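Local coordinates for Non-reducing end beta-L-arabinofuranosidase (Bacteroides thetaiotaomicron, PDB 5MQO), which probably hydrolyses glycosidic linkages in plant pectin, as a family GH127 glycoside hydrolase associated with aceric acidase activity, at residues A220-C225 / N257-E262; G247-Y252 / A308-E313; G540-T545 / L575-P580. All coordinates share one frame; numbering follows the deposited sequence.

Contact 1 (A220-C225 / N257-E262)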
ATOM      1  N   ALA A 220      -4.971   4.550 -26.980  1.00 62.52           N
ATOM      2  CA  ALA A 220      -3.708   3.932 -26.531  1.00 60.99           C
ATOM      3  C   ALA A 220      -3.889   2.438 -26.289  1.00 61.05           C
ATOM      4  O   ALA A 220      -3.036   1.607 -26.657  1.00 60.27           O
ATOM      5  CB  ALA A 220      -3.219   4.599 -25.264  1.00 58.87           C
ATOM      6  N   THR A 221      -5.019   2.117 -25.667  1.00 58.28           N
ATOM      7  CA  THR A 221      -5.389   0.747 -25.373  1.00 56.22           C
ATOM      8  C   THR A 221      -5.537  -0.066 -26.656  1.00 55.85           C
ATOM      9  O   THR A 221      -5.025  -1.197 -26.735  1.00 55.61           O
ATOM     10  CB  THR A 221      -6.700   0.731 -24.553  1.00 56.10           C
ATOM     11  OG1 THR A 221      -6.541   1.532 -23.373  1.00 52.05           O
ATOM     12  CG2 THR A 221      -7.127  -0.687 -24.180  1.00 55.58           C
ATOM     13  N   ASP A 222      -6.234   0.499 -27.650  1.00 57.18           N
ATOM     14  CA  ASP A 222      -6.414  -0.179 -28.967  1.00 57.54           C
ATOM     15  C   ASP A 222      -5.064  -0.433 -29.643  1.00 56.44           C
ATOM     16  O   ASP A 222      -4.834  -1.487 -30.258  1.00 51.94           O
ATOM     17  CB  ASP A 222      -7.347   0.617 -29.884  1.00 57.10           C
ATOM     18  CG  ASP A 222      -8.813   0.594 -29.408  1.00 59.75           C
ATOM     19  OD1 ASP A 222      -9.278  -0.429 -28.868  1.00 59.51           O
ATOM     20  OD2 ASP A 222      -9.533   1.600 -29.586  1.00 62.16           O
ATOM     21  N   PHE A 223      -4.163   0.527 -29.484  1.00 58.21           N
ATOM     22  CA  PHE A 223      -2.821   0.375 -29.985  1.00 62.35           C
ATOM     23  C   PHE A 223      -2.073  -0.809 -29.332  1.00 64.05           C
ATOM     24  O   PHE A 223      -1.439  -1.586 -30.032  1.00 65.31           O
ATOM     25  CB  PHE A 223      -2.022   1.673 -29.849  1.00 64.20           C
ATOM     26  CG  PHE A 223      -0.642   1.537 -30.375  1.00 67.43           C
ATOM     27  CD1 PHE A 223      -0.429   1.494 -31.746  1.00 69.73           C
ATOM     28  CD2 PHE A 223       0.429   1.333 -29.513  1.00 67.47           C
ATOM     29  CE1 PHE A 223       0.839   1.281 -32.251  1.00 71.33           C
ATOM     30  CE2 PHE A 223       1.694   1.134 -30.014  1.00 70.36           C
ATOM     31  CZ  PHE A 223       1.904   1.105 -31.389  1.00 70.58           C
ATOM     32  N   LEU A 224      -2.144  -0.938 -28.008  1.00 66.88           N
ATOM     33  CA  LEU A 224      -1.593  -2.110 -27.338  1.00 69.69           C
ATOM     34  C   LEU A 224      -2.223  -3.408 -27.835  1.00 71.73           C
ATOM     35  O   LEU A 224      -1.508  -4.383 -28.028  1.00 74.37           O
ATOM     36  CB  LEU A 224      -1.806  -2.063 -25.837  1.00 73.12           C
ATOM     37  CG  LEU A 224      -1.188  -0.952 -25.017  1.00 78.14           C
ATOM     38  CD1 LEU A 224      -1.424  -1.257 -23.541  1.00 78.83           C
ATOM     39  CD2 LEU A 224       0.299  -0.834 -25.315  1.00 81.94           C
ATOM     40  N   CYS A 225      -3.543  -3.450 -28.029  1.00 70.71           N
ATOM     41  CA  CYS A 225      -4.165  -4.690 -28.524  1.00 72.57           C
ATOM     42  C   CYS A 225      -3.560  -5.097 -29.872  1.00 73.55           C
ATOM     43  O   CYS A 225      -3.341  -6.276 -30.131  1.00 72.17           O
ATOM     44  CB  CYS A 225      -5.691  -4.573 -28.633  1.00 74.01           C
ATOM     45  SG  CYS A 225      -6.528  -4.113 -27.093  1.00 75.06           S
ATOM     46  N   ASN A 257     -15.594  -3.172 -23.443  1.00 64.07           N
ATOM     47  CA  ASN A 257     -15.059  -3.644 -24.704  1.00 64.92           C
ATOM     48  C   ASN A 257     -14.371  -5.007 -24.539  1.00 66.52           C
ATOM     49  O   ASN A 257     -13.229  -5.043 -24.058  1.00 66.53           O
ATOM     50  CB  ASN A 257     -14.085  -2.602 -25.237  1.00 64.66           C
ATOM     51  CG  ASN A 257     -13.451  -2.998 -26.555  1.00 64.82           C
ATOM     52  OD1 ASN A 257     -13.453  -4.165 -26.944  1.00 65.92           O
ATOM     53  ND2 ASN A 257     -12.878  -2.019 -27.240  1.00 64.05           N
ATOM     54  N   PRO A 258     -15.027  -6.116 -24.995  1.00 68.68           N
ATOM     55  CA  PRO A 258     -14.521  -7.505 -24.766  1.00 70.27           C
ATOM     56  C   PRO A 258     -13.100  -7.783 -25.207  1.00 68.69           C
ATOM     57  O   PRO A 258     -12.456  -8.673 -24.657  1.00 70.27           O
ATOM     58  CB  PRO A 258     -15.474  -8.400 -25.588  1.00 69.57           C
ATOM     59  CG  PRO A 258     -16.158  -7.483 -26.525  1.00 70.15           C
ATOM     60  CD  PRO A 258     -16.224  -6.139 -25.858  1.00 69.17           C
ATOM     61  N   ARG A 259     -12.634  -7.041 -26.199  1.00 69.77           N
ATOM     62  CA  ARG A 259     -11.257  -7.145 -26.677  1.00 71.41           C
ATOM     63  C   ARG A 259     -10.238  -6.899 -25.534  1.00 67.29           C
ATOM     64  O   ARG A 259      -9.157  -7.493 -25.516  1.00 63.31           O
ATOM     65  CB  ARG A 259     -11.067  -6.179 -27.857  1.00 74.78           C
ATOM     66  CG  ARG A 259      -9.731  -6.266 -28.557  1.00 81.02           C
ATOM     67  CD  ARG A 259      -9.888  -5.966 -30.041  1.00 86.42           C
ATOM     68  NE  ARG A 259      -8.586  -5.907 -30.722  1.00 89.54           N
ATOM     69  CZ  ARG A 259      -7.943  -4.794 -31.089  1.00 90.86           C
ATOM     70  NH1 ARG A 259      -8.449  -3.572 -30.857  1.00 90.89           N
ATOM     71  NH2 ARG A 259      -6.760  -4.906 -31.696  1.00 89.72           N
ATOM     72  N   TYR A 260     -10.613  -6.059 -24.569  1.00 63.28           N
ATOM     73  CA  TYR A 260      -9.711  -5.679 -23.488  1.00 63.86           C
ATOM     74  C   TYR A 260      -9.581  -6.767 -22.422  1.00 66.33           C
ATOM     75  O   TYR A 260      -8.476  -7.030 -21.906  1.00 68.33           O
ATOM     76  CB  TYR A 260     -10.153  -4.346 -22.873  1.00 61.95           C
ATOM     77  CG  TYR A 260     -10.198  -3.181 -23.861  1.00 60.90           C
ATOM     78  CD1 TYR A 260      -9.479  -3.207 -25.069  1.00 58.63           C
ATOM     79  CD2 TYR A 260     -10.932  -2.037 -23.572  1.00 59.35           C
ATOM     80  CE1 TYR A 260      -9.522  -2.153 -25.955  1.00 57.69           C
ATOM     81  CE2 TYR A 260     -10.960  -0.966 -24.455  1.00 59.60           C
ATOM     82  CZ  TYR A 260     -10.249  -1.031 -25.651  1.00 58.15           C
ATOM     83  OH  TYR A 260     -10.261   0.027 -26.541  1.00 55.61           O
ATOM     84  N   LEU A 261     -10.707  -7.384 -22.086  1.00 65.72           N
ATOM     85  CA  LEU A 261     -10.713  -8.561 -21.245  1.00 64.31           C
ATOM     86  C   LEU A 261      -9.969  -9.706 -21.930  1.00 65.37           C
ATOM     87  O   LEU A 261      -9.208 -10.403 -21.270  1.00 64.99           O
ATOM     88  CB  LEU A 261     -12.151  -8.967 -20.942  1.00 65.28           C
ATOM     89  CG  LEU A 261     -12.389 -10.206 -20.078  1.00 66.75           C
ATOM     90  CD1 LEU A 261     -11.694 -10.062 -18.731  1.00 67.88           C
ATOM     91  CD2 LEU A 261     -13.880 -10.446 -19.900  1.00 65.72           C
ATOM     92  N   GLU A 262     -10.178  -9.915 -23.233  1.00 68.06           N
ATOM     93  CA  GLU A 262      -9.457 -10.999 -23.937  1.00 71.88           C
ATOM     94  C   GLU A 262      -7.950 -10.784 -23.926  1.00 67.86           C
ATOM     95  O   GLU A 262      -7.197 -11.752 -23.803  1.00 66.54           O
ATOM     96  CB  GLU A 262      -9.924 -11.204 -25.392  1.00 77.27           C
ATOM     97  CG  GLU A 262     -11.212 -12.014 -25.561  1.00 85.16           C
ATOM     98  CD  GLU A 262     -11.238 -13.339 -24.786  1.00 89.36           C
ATOM     99  OE1 GLU A 262     -10.304 -14.174 -24.971  1.00 90.73           O
ATOM    100  OE2 GLU A 262     -12.200 -13.523 -23.986  1.00 87.08           O
TER
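The Tyr-260 ring has a different neighbour on each face. Over one lies the Thr-221 methyl, CG2 standing 3.5 Å from the ring centroid, a CH-pi contact; over the rim of the opposite face lies ND2 of Asn-257, from the start of the tyrosine's own helix. At the edge, Cys-225 SG comes within 3.7 Å of Tyr-260 CD1, a sulfur-aromatic contact, and Asp-222 OD1 lies in the ring plane. There Tyr-260 OH donates a 2.6 Å hydrogen bond to Asp-222 OD1, reaching it from above the carboxylate plane, 51° out of it. The second flat group, the Arg-259 guanidinium, has Cys-225 CB over its centre, 3.3 Å from Arg-259 CZ. Its NH1 is 3.8 Å from Asp-222 OD1, a long salt bridge approached obliquely; the firmer partner of this arginine is Glu-229, at NE. Asp-222 OD1 thus faces both a hydroxyl and a cation, which would probably steady its negative charge. The Thr-221 chi1 of -56° turns OG1 back to Ala-217 O within its own helix and presents CG2 to the ring. Asn-257 works at both ends of its amide: besides ND2 over the ring, OD1 caps the helix by accepting from Arg-259 N at 3.1 Å. The two short helical segments cross at 50°, their axes 10.6 Å apart. Helices 212-230 and 258-270, with 243-255 between them in the chain, thus run in the same general direction, consistent with neighbours in one layer of an (alpha/alpha)6 barrel in the GH127 catalytic domain.

Contact 2 (G247-Y252 / A308-E313)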
ATOM      1  N   GLY A 247      -4.398  -1.744 -15.688  1.00 66.72           N
ATOM      2  CA  GLY A 247      -4.887  -0.723 -16.630  1.00 64.58           C
ATOM      3  C   GLY A 247      -5.823  -1.241 -17.701  1.00 66.14           C
ATOM      4  O   GLY A 247      -6.828  -0.607 -18.012  1.00 67.00           O
ATOM      5  N   VAL A 248      -5.499  -2.416 -18.245  1.00 66.52           N
ATOM      6  CA  VAL A 248      -6.278  -3.042 -19.319  1.00 65.09           C
ATOM      7  C   VAL A 248      -7.604  -3.612 -18.790  1.00 62.24           C
ATOM      8  O   VAL A 248      -8.642  -3.463 -19.440  1.00 63.83           O
ATOM      9  CB  VAL A 248      -5.424  -4.068 -20.143  1.00 68.47           C
ATOM     10  CG1 VAL A 248      -5.113  -5.320 -19.360  1.00 72.46           C
ATOM     11  CG2 VAL A 248      -6.128  -4.495 -21.418  1.00 70.77           C
ATOM     12  N   VAL A 249      -7.592  -4.224 -17.607  1.00 60.46           N
ATOM     13  CA  VAL A 249      -8.844  -4.676 -16.966  1.00 57.94           C
ATOM     14  C   VAL A 249      -9.668  -3.459 -16.512  1.00 57.25           C
ATOM     15  O   VAL A 249     -10.913  -3.456 -16.572  1.00 54.68           O
ATOM     16  CB  VAL A 249      -8.590  -5.607 -15.764  1.00 57.14           C
ATOM     17  CG1 VAL A 249      -9.894  -5.959 -15.046  1.00 57.81           C
ATOM     18  CG2 VAL A 249      -7.917  -6.891 -16.214  1.00 57.28           C
ATOM     19  N   GLU A 250      -8.990  -2.417 -16.064  1.00 55.13           N
ATOM     20  CA  GLU A 250      -9.726  -1.229 -15.694  1.00 56.92           C
ATOM     21  C   GLU A 250     -10.347  -0.555 -16.941  1.00 57.07           C
ATOM     22  O   GLU A 250     -11.400   0.054 -16.854  1.00 54.48           O
ATOM     23  CB  GLU A 250      -8.857  -0.277 -14.881  1.00 56.11           C
ATOM     24  CG  GLU A 250      -9.641   0.657 -13.984  1.00 57.48           C
ATOM     25  CD  GLU A 250     -10.558  -0.054 -12.998  1.00 60.07           C
ATOM     26  OE1 GLU A 250     -11.674   0.482 -12.742  1.00 59.74           O
ATOM     27  OE2 GLU A 250     -10.160  -1.124 -12.464  1.00 62.97           O
ATOM     28  N   MET A 251      -9.718  -0.701 -18.097  1.00 58.86           N
ATOM     29  CA  MET A 251     -10.311  -0.183 -19.322  1.00 59.68           C
ATOM     30  C   MET A 251     -11.486  -0.985 -19.793  1.00 58.39           C
ATOM     31  O   MET A 251     -12.442  -0.399 -20.313  1.00 57.68           O
ATOM     32  CB  MET A 251      -9.298  -0.083 -20.438  1.00 62.94           C
ATOM     33  CG  MET A 251      -8.660   1.285 -20.471  1.00 66.10           C
ATOM     34  SD  MET A 251      -9.792   2.473 -21.203  1.00 70.60           S
ATOM     35  CE  MET A 251      -8.732   3.887 -21.031  1.00 71.10           C
ATOM     36  N   TYR A 252     -11.435  -2.306 -19.621  1.00 56.99           N
ATOM     37  CA  TYR A 252     -12.620  -3.142 -19.908  1.00 58.02           C
ATOM     38  C   TYR A 252     -13.768  -2.740 -18.999  1.00 56.28           C
ATOM     39  O   TYR A 252     -14.858  -2.467 -19.462  1.00 57.21           O
ATOM     40  CB  TYR A 252     -12.317  -4.621 -19.734  1.00 58.56           C
ATOM     41  CG  TYR A 252     -13.526  -5.516 -19.628  1.00 58.92           C
ATOM     42  CD1 TYR A 252     -14.332  -5.797 -20.738  1.00 59.85           C
ATOM     43  CD2 TYR A 252     -13.845  -6.120 -18.417  1.00 60.40           C
ATOM     44  CE1 TYR A 252     -15.437  -6.647 -20.632  1.00 60.40           C
ATOM     45  CE2 TYR A 252     -14.941  -6.968 -18.293  1.00 62.18           C
ATOM     46  CZ  TYR A 252     -15.742  -7.230 -19.396  1.00 61.92           C
ATOM     47  OH  TYR A 252     -16.810  -8.089 -19.214  1.00 62.41           O
ATOM     48  N   ALA A 308      -5.872 -11.002  -9.998  1.00 47.56           N
ATOM     49  CA  ALA A 308      -7.065 -10.891  -9.184  1.00 46.96           C
ATOM     50  C   ALA A 308      -8.111 -10.103  -9.911  1.00 48.06           C
ATOM     51  O   ALA A 308      -9.286 -10.446  -9.885  1.00 46.91           O
ATOM     52  CB  ALA A 308      -6.754 -10.235  -7.870  1.00 46.68           C
ATOM     53  N   ASP A 309      -7.662  -9.053 -10.584  1.00 50.85           N
ATOM     54  CA  ASP A 309      -8.526  -8.282 -11.478  1.00 50.81           C
ATOM     55  C   ASP A 309      -9.122  -9.112 -12.630  1.00 51.68           C
ATOM     56  O   ASP A 309     -10.311  -8.989 -12.931  1.00 53.12           O
ATOM     57  CB  ASP A 309      -7.788  -7.035 -11.996  1.00 50.14           C
ATOM     58  CG  ASP A 309      -8.020  -5.824 -11.125  1.00 50.02           C
ATOM     59  OD1 ASP A 309      -9.049  -5.798 -10.416  1.00 47.57           O
ATOM     60  OD2 ASP A 309      -7.193  -4.888 -11.173  1.00 51.61           O
ATOM     61  N   VAL A 310      -8.331  -9.988 -13.246  1.00 53.36           N
ATOM     62  CA  VAL A 310      -8.887 -10.907 -14.256  1.00 53.06           C
ATOM     63  C   VAL A 310      -9.848 -11.874 -13.602  1.00 54.35           C
ATOM     64  O   VAL A 310     -10.946 -12.089 -14.138  1.00 55.22           O
ATOM     65  CB  VAL A 310      -7.809 -11.656 -15.057  1.00 52.77           C
ATOM     66  CG1 VAL A 310      -8.423 -12.781 -15.915  1.00 51.84           C
ATOM     67  CG2 VAL A 310      -7.045 -10.646 -15.918  1.00 52.95           C
ATOM     68  N   TYR A 311      -9.481 -12.406 -12.429  1.00 54.92           N
ATOM     69  CA  TYR A 311     -10.383 -13.312 -11.706  1.00 54.52           C
ATOM     70  C   TYR A 311     -11.738 -12.653 -11.426  1.00 53.65           C
ATOM     71  O   TYR A 311     -12.772 -13.290 -11.576  1.00 53.95           O
ATOM     72  CB  TYR A 311      -9.772 -13.855 -10.411  1.00 55.48           C
ATOM     73  CG  TYR A 311     -10.797 -14.656  -9.680  1.00 57.44           C
ATOM     74  CD1 TYR A 311     -11.078 -15.974 -10.052  1.00 59.37           C
ATOM     75  CD2 TYR A 311     -11.587 -14.060  -8.689  1.00 58.43           C
ATOM     76  CE1 TYR A 311     -12.082 -16.698  -9.411  1.00 61.30           C
ATOM     77  CE2 TYR A 311     -12.583 -14.768  -8.044  1.00 59.65           C
ATOM     78  CZ  TYR A 311     -12.824 -16.072  -8.399  1.00 62.22           C
ATOM     79  OH  TYR A 311     -13.821 -16.698  -7.728  1.00 66.11           O
ATOM     80  N   ALA A 312     -11.727 -11.377 -11.042  1.00 53.55           N
ATOM     81  CA  ALA A 312     -12.969 -10.638 -10.776  1.00 54.73           C
ATOM     82  C   ALA A 312     -13.972 -10.719 -11.923  1.00 54.84           C
ATOM     83  O   ALA A 312     -15.174 -10.690 -11.687  1.00 52.09           O
ATOM     84  CB  ALA A 312     -12.669  -9.178 -10.489  1.00 53.90           C
ATOM     85  N   GLU A 313     -13.440 -10.789 -13.145  1.00 54.79           N
ATOM     86  CA  GLU A 313     -14.225 -10.813 -14.363  1.00 55.09           C
ATOM     87  C   GLU A 313     -14.509 -12.219 -14.852  1.00 54.20           C
ATOM     88  O   GLU A 313     -15.613 -12.456 -15.306  1.00 55.50           O
ATOM     89  CB  GLU A 313     -13.524 -10.001 -15.486  1.00 55.69           C
ATOM     90  CG  GLU A 313     -13.037  -8.607 -15.072  1.00 54.84           C
ATOM     91  CD  GLU A 313     -14.127  -7.721 -14.464  1.00 56.74           C
ATOM     92  OE1 GLU A 313     -15.333  -7.873 -14.845  1.00 57.76           O
ATOM     93  OE2 GLU A 313     -13.778  -6.849 -13.614  1.00 55.86           O
TER
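Glu-313 curls between Val-249 and Tyr-252 of the facing helix, and its atoms meet different neighbours in turn. CB rests on Leu-261 of helix 258-270. CG, held anti to the carbonyl carbon (chi1 -48°), is 4.1 Å from Val-249 CG1 and about as far from the tyrosine ring. A bend at chi2 (-55°) then folds the carboxylate past the edge of Tyr-252: CD lies in the ring plane and OE1 is 3.6 Å from Tyr-252 CE2, the carboxylate turned steeply against the ring. The last atom, OE2, reaches Arg-253 NE, one residue beyond Tyr-252 on the facing helix, and Ser-31 OG. Were the side chain cut back to alanine, Arg-253 and Ser-31 would probably lose their shared carboxylate, and a gap would be likely beside the Tyr-252 edge and the Val-249 methyl.

One turn earlier on the helix from Tyr-252, Val-249 is the apolar wedge of the contact. Its CG1 sits 3.7 Å from the backbone Asp-309 O and also touches that residue's CB, while its CG2 meets Val-310 CG2 at 3.9 Å, the two side chains crossing at about a right angle. The Asp-309 carboxylate turns to Arg-253 through OD1 and to Arg-394 through OD2. Arg-253 therefore gathers three acids, Glu-250, Asp-309 and Glu-313, and probably offsets the repulsion between Glu-250 OE2 and Asp-309 OD2, 5.0 Å apart. No hydrogen bond joins the two segments directly. Their axes run nearly parallel, 27° apart and 9.8 Å at closest approach, so helices 243-255 and 297-314 lie side by side pointing the same way, as expected of neighbouring helices within one layer of an (alpha/alpha)6 barrel.

Contact 3 (G540-T545 / L575-P580)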
ATOM      1  N   GLY A 540      -7.786  -7.026  20.367  1.00 80.88           N
ATOM      2  CA  GLY A 540      -8.255  -8.072  21.283  1.00 83.04           C
ATOM      3  C   GLY A 540      -9.608  -7.860  21.961  1.00 84.55           C
ATOM      4  O   GLY A 540     -10.274  -8.842  22.338  1.00 81.16           O
ATOM      5  N   LYS A 541      -9.998  -6.596  22.155  1.00 83.88           N
ATOM      6  CA  LYS A 541     -11.334  -6.255  22.679  1.00 83.40           C
ATOM      7  C   LYS A 541     -11.896  -5.147  21.840  1.00 74.00           C
ATOM      8  O   LYS A 541     -11.187  -4.213  21.497  1.00 71.07           O
ATOM      9  CB  LYS A 541     -11.284  -5.807  24.160  1.00 90.97           C
ATOM     10  CG  LYS A 541     -11.054  -6.959  25.142  1.00 99.60           C
ATOM     11  CD  LYS A 541     -10.003  -6.695  26.238  1.00103.41           C
ATOM     12  CE  LYS A 541      -9.122  -7.930  26.499  1.00102.44           C
ATOM     13  NZ  LYS A 541      -8.539  -7.949  27.872  1.00101.29           N
ATOM     14  N   ALA A 542     -13.176  -5.235  21.529  1.00 69.49           N
ATOM     15  CA  ALA A 542     -13.850  -4.112  20.914  1.00 72.25           C
ATOM     16  C   ALA A 542     -15.344  -4.123  21.200  1.00 72.45           C
ATOM     17  O   ALA A 542     -15.941  -5.195  21.352  1.00 71.65           O
ATOM     18  CB  ALA A 542     -13.595  -4.117  19.419  1.00 74.13           C
ATOM     19  N   ALA A 543     -15.933  -2.928  21.275  1.00 72.30           N
ATOM     20  CA  ALA A 543     -17.349  -2.782  21.598  1.00 73.53           C
ATOM     21  C   ALA A 543     -18.007  -1.783  20.664  1.00 74.43           C
ATOM     22  O   ALA A 543     -17.359  -0.811  20.208  1.00 71.07           O
ATOM     23  CB  ALA A 543     -17.532  -2.354  23.054  1.00 72.09           C
ATOM     24  N   LEU A 544     -19.292  -2.046  20.400  1.00 75.70           N
ATOM     25  CA  LEU A 544     -20.180  -1.145  19.658  1.00 76.77           C
ATOM     26  C   LEU A 544     -21.302  -0.520  20.510  1.00 78.56           C
ATOM     27  O   LEU A 544     -21.764  -1.098  21.502  1.00 81.25           O
ATOM     28  CB  LEU A 544     -20.827  -1.908  18.514  1.00 77.03           C
ATOM     29  CG  LEU A 544     -19.908  -2.268  17.349  1.00 77.14           C
ATOM     30  CD1 LEU A 544     -20.602  -3.298  16.472  1.00 77.88           C
ATOM     31  CD2 LEU A 544     -19.529  -1.044  16.527  1.00 75.79           C
ATOM     32  N   THR A 545     -21.732   0.674  20.107  1.00 78.33           N
ATOM     33  CA  THR A 545     -22.963   1.281  20.623  1.00 78.05           C
ATOM     34  C   THR A 545     -23.743   1.877  19.448  1.00 76.12           C
ATOM     35  O   THR A 545     -23.154   2.205  18.417  1.00 72.28           O
ATOM     36  CB  THR A 545     -22.683   2.351  21.706  1.00 77.22           C
ATOM     37  OG1 THR A 545     -22.054   3.494  21.112  1.00 78.06           O
ATOM     38  CG2 THR A 545     -21.805   1.784  22.830  1.00 74.53           C
ATOM     39  N   LEU A 575     -17.719   2.680  17.517  1.00 73.90           N
ATOM     40  CA  LEU A 575     -16.808   1.568  17.737  1.00 68.83           C
ATOM     41  C   LEU A 575     -15.791   2.020  18.742  1.00 66.38           C
ATOM     42  O   LEU A 575     -15.196   3.080  18.554  1.00 63.88           O
ATOM     43  CB  LEU A 575     -16.115   1.240  16.429  1.00 69.57           C
ATOM     44  CG  LEU A 575     -15.115   0.089  16.442  1.00 72.62           C
ATOM     45  CD1 LEU A 575     -15.770  -1.234  16.817  1.00 74.62           C
ATOM     46  CD2 LEU A 575     -14.440  -0.019  15.086  1.00 71.19           C
ATOM     47  N   VAL A 576     -15.618   1.254  19.819  1.00 65.36           N
ATOM     48  CA  VAL A 576     -14.491   1.459  20.741  1.00 65.49           C
ATOM     49  C   VAL A 576     -13.567   0.255  20.657  1.00 61.68           C
ATOM     50  O   VAL A 576     -13.932  -0.817  21.099  1.00 59.72           O
ATOM     51  CB  VAL A 576     -14.944   1.638  22.213  1.00 68.47           C
ATOM     52  CG1 VAL A 576     -13.749   1.897  23.139  1.00 66.79           C
ATOM     53  CG2 VAL A 576     -15.951   2.765  22.330  1.00 69.75           C
ATOM     54  N   MET A 577     -12.392   0.442  20.064  1.00 62.88           N
ATOM     55  CA  MET A 577     -11.347  -0.602  19.979  1.00 63.76           C
ATOM     56  C   MET A 577     -10.340  -0.325  21.063  1.00 63.44           C
ATOM     57  O   MET A 577      -9.900   0.799  21.193  1.00 64.71           O
ATOM     58  CB  MET A 577     -10.623  -0.573  18.613  1.00 62.65           C
ATOM     59  CG  MET A 577     -11.485  -0.995  17.419  1.00 61.99           C
ATOM     60  SD  MET A 577     -10.917  -0.492  15.757  1.00 60.95           S
ATOM     61  CE  MET A 577     -11.291   1.250  15.775  1.00 63.75           C
ATOM     62  N   ASP A 578     -10.002  -1.321  21.869  1.00 65.95           N
ATOM     63  CA  ASP A 578      -8.861  -1.182  22.766  1.00 69.91           C
ATOM     64  C   ASP A 578      -7.629  -1.124  21.915  1.00 67.86           C
ATOM     65  O   ASP A 578      -7.477  -1.910  20.991  1.00 70.86           O
ATOM     66  CB  ASP A 578      -8.715  -2.367  23.706  1.00 75.11           C
ATOM     67  CG  ASP A 578      -9.623  -2.277  24.908  1.00 81.68           C
ATOM     68  OD1 ASP A 578     -10.551  -1.410  24.945  1.00 82.09           O
ATOM     69  OD2 ASP A 578      -9.393  -3.105  25.821  1.00 86.96           O
ATOM     70  N   MET A 579      -6.742  -0.206  22.244  1.00 64.41           N
ATOM     71  CA  MET A 579      -5.547   0.003  21.474  1.00 60.78           C
ATOM     72  C   MET A 579      -4.341   0.055  22.399  1.00 57.78           C
ATOM     73  O   MET A 579      -3.666   1.064  22.516  1.00 58.80           O
ATOM     74  CB  MET A 579      -5.707   1.277  20.658  1.00 60.53           C
ATOM     75  CG  MET A 579      -4.618   1.425  19.626  1.00 62.43           C
ATOM     76  SD  MET A 579      -4.677   2.981  18.771  1.00 64.24           S
ATOM     77  CE  MET A 579      -5.962   2.623  17.600  1.00 63.61           C
ATOM     78  N   PRO A 580      -4.054  -1.049  23.069  1.00 57.01           N
ATOM     79  CA  PRO A 580      -2.863  -1.085  23.935  1.00 56.53           C
ATOM     80  C   PRO A 580      -1.563  -1.179  23.150  1.00 55.63           C
ATOM     81  O   PRO A 580      -1.587  -1.331  21.935  1.00 56.54           O
ATOM     82  CB  PRO A 580      -3.049  -2.380  24.708  1.00 56.97           C
ATOM     83  CG  PRO A 580      -3.722  -3.283  23.711  1.00 57.74           C
ATOM     84  CD  PRO A 580      -4.682  -2.378  22.944  1.00 58.13           C
TER
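Ala-543 and Val-576 form the hydrogen-bonded pair that ties the two strands together. Val-576 N donates to Ala-543 O over 2.7 Å, nearly straight at 175°; in return Ala-543 N donates to Val-576 O over 2.9 Å. A further rung, Asp-578 N to Lys-541 O, continues the ladder past the end of the strand, though the position of that carbonyl oxygen is less certain. Between the rungs Ala-542 faces Met-577 in a non-hydrogen-bonded pair, and Ala-542 CA approaches Val-576 O at 3.3 Å in a CA-H...O contact. Val-576 O therefore receives both an N-H and a C-H, while Ala-543 O is met likewise by Val-576 N and Leu-575 CA.

Packing divides between the two faces of the sheet. On one, Ala-542 CB meets Met-577 CG at 4.3 Å, and Leu-544 CD2 meets Leu-575 CD1 at 3.8 Å. Leu-575 reaches that methyl with CG anti to its backbone N (chi1 -180°) and CD1 turned toward the neighbouring strand (chi2 62°). Ala-543 and Val-576 point to the other face. Toward the exposed end Asp-578 crosses Lys-541 at a slant, Asp-578 OD2 3.7 Å from Lys-541 CD; the amine stays apart, Lys-541 NZ being 5.3 Å from Asp-578 OD2, so any attraction between the charges is probably weak.

The pair belongs to a seven-stranded antiparallel sheet, most of whose strands fall in the GH127 middle domain. Strand 572-577 is flanked by strands 542-546 and 514-521, Leu-575 and Met-577 making backbone bonds to Val-515 and Gly-513. Leu-544 packs on Ala-561 and Val-563 of strand 559-565, so the leucine-bearing face lies against a strand of a second sheet, while Met-577 is covered by Tyr-486 and Pro-536.

In the fold
Contacts 1 and 2 belong to one helical body and touch, their centres 11 Å apart: helices 212-230, 243-255 and 258-270 follow one another in the chain, and the two contacts interleave along it. Contact 2 is the more buried, its acids answered by arginines, among them Arg-253 on one of the two helices; contact 1, nearer the surface, relies on one tyrosine ring, met at face and edge, and its bond to a carboxylate. Contact 3 stands apart in the middle domain, nearest atoms about 26 Å from contact 2. Partly buried, with leucines and a methionine turned inward and an exposed end at Lys-541 and Asp-578, it is joined by backbone hydrogen bonds, whereas both helix pairs meet through side chains.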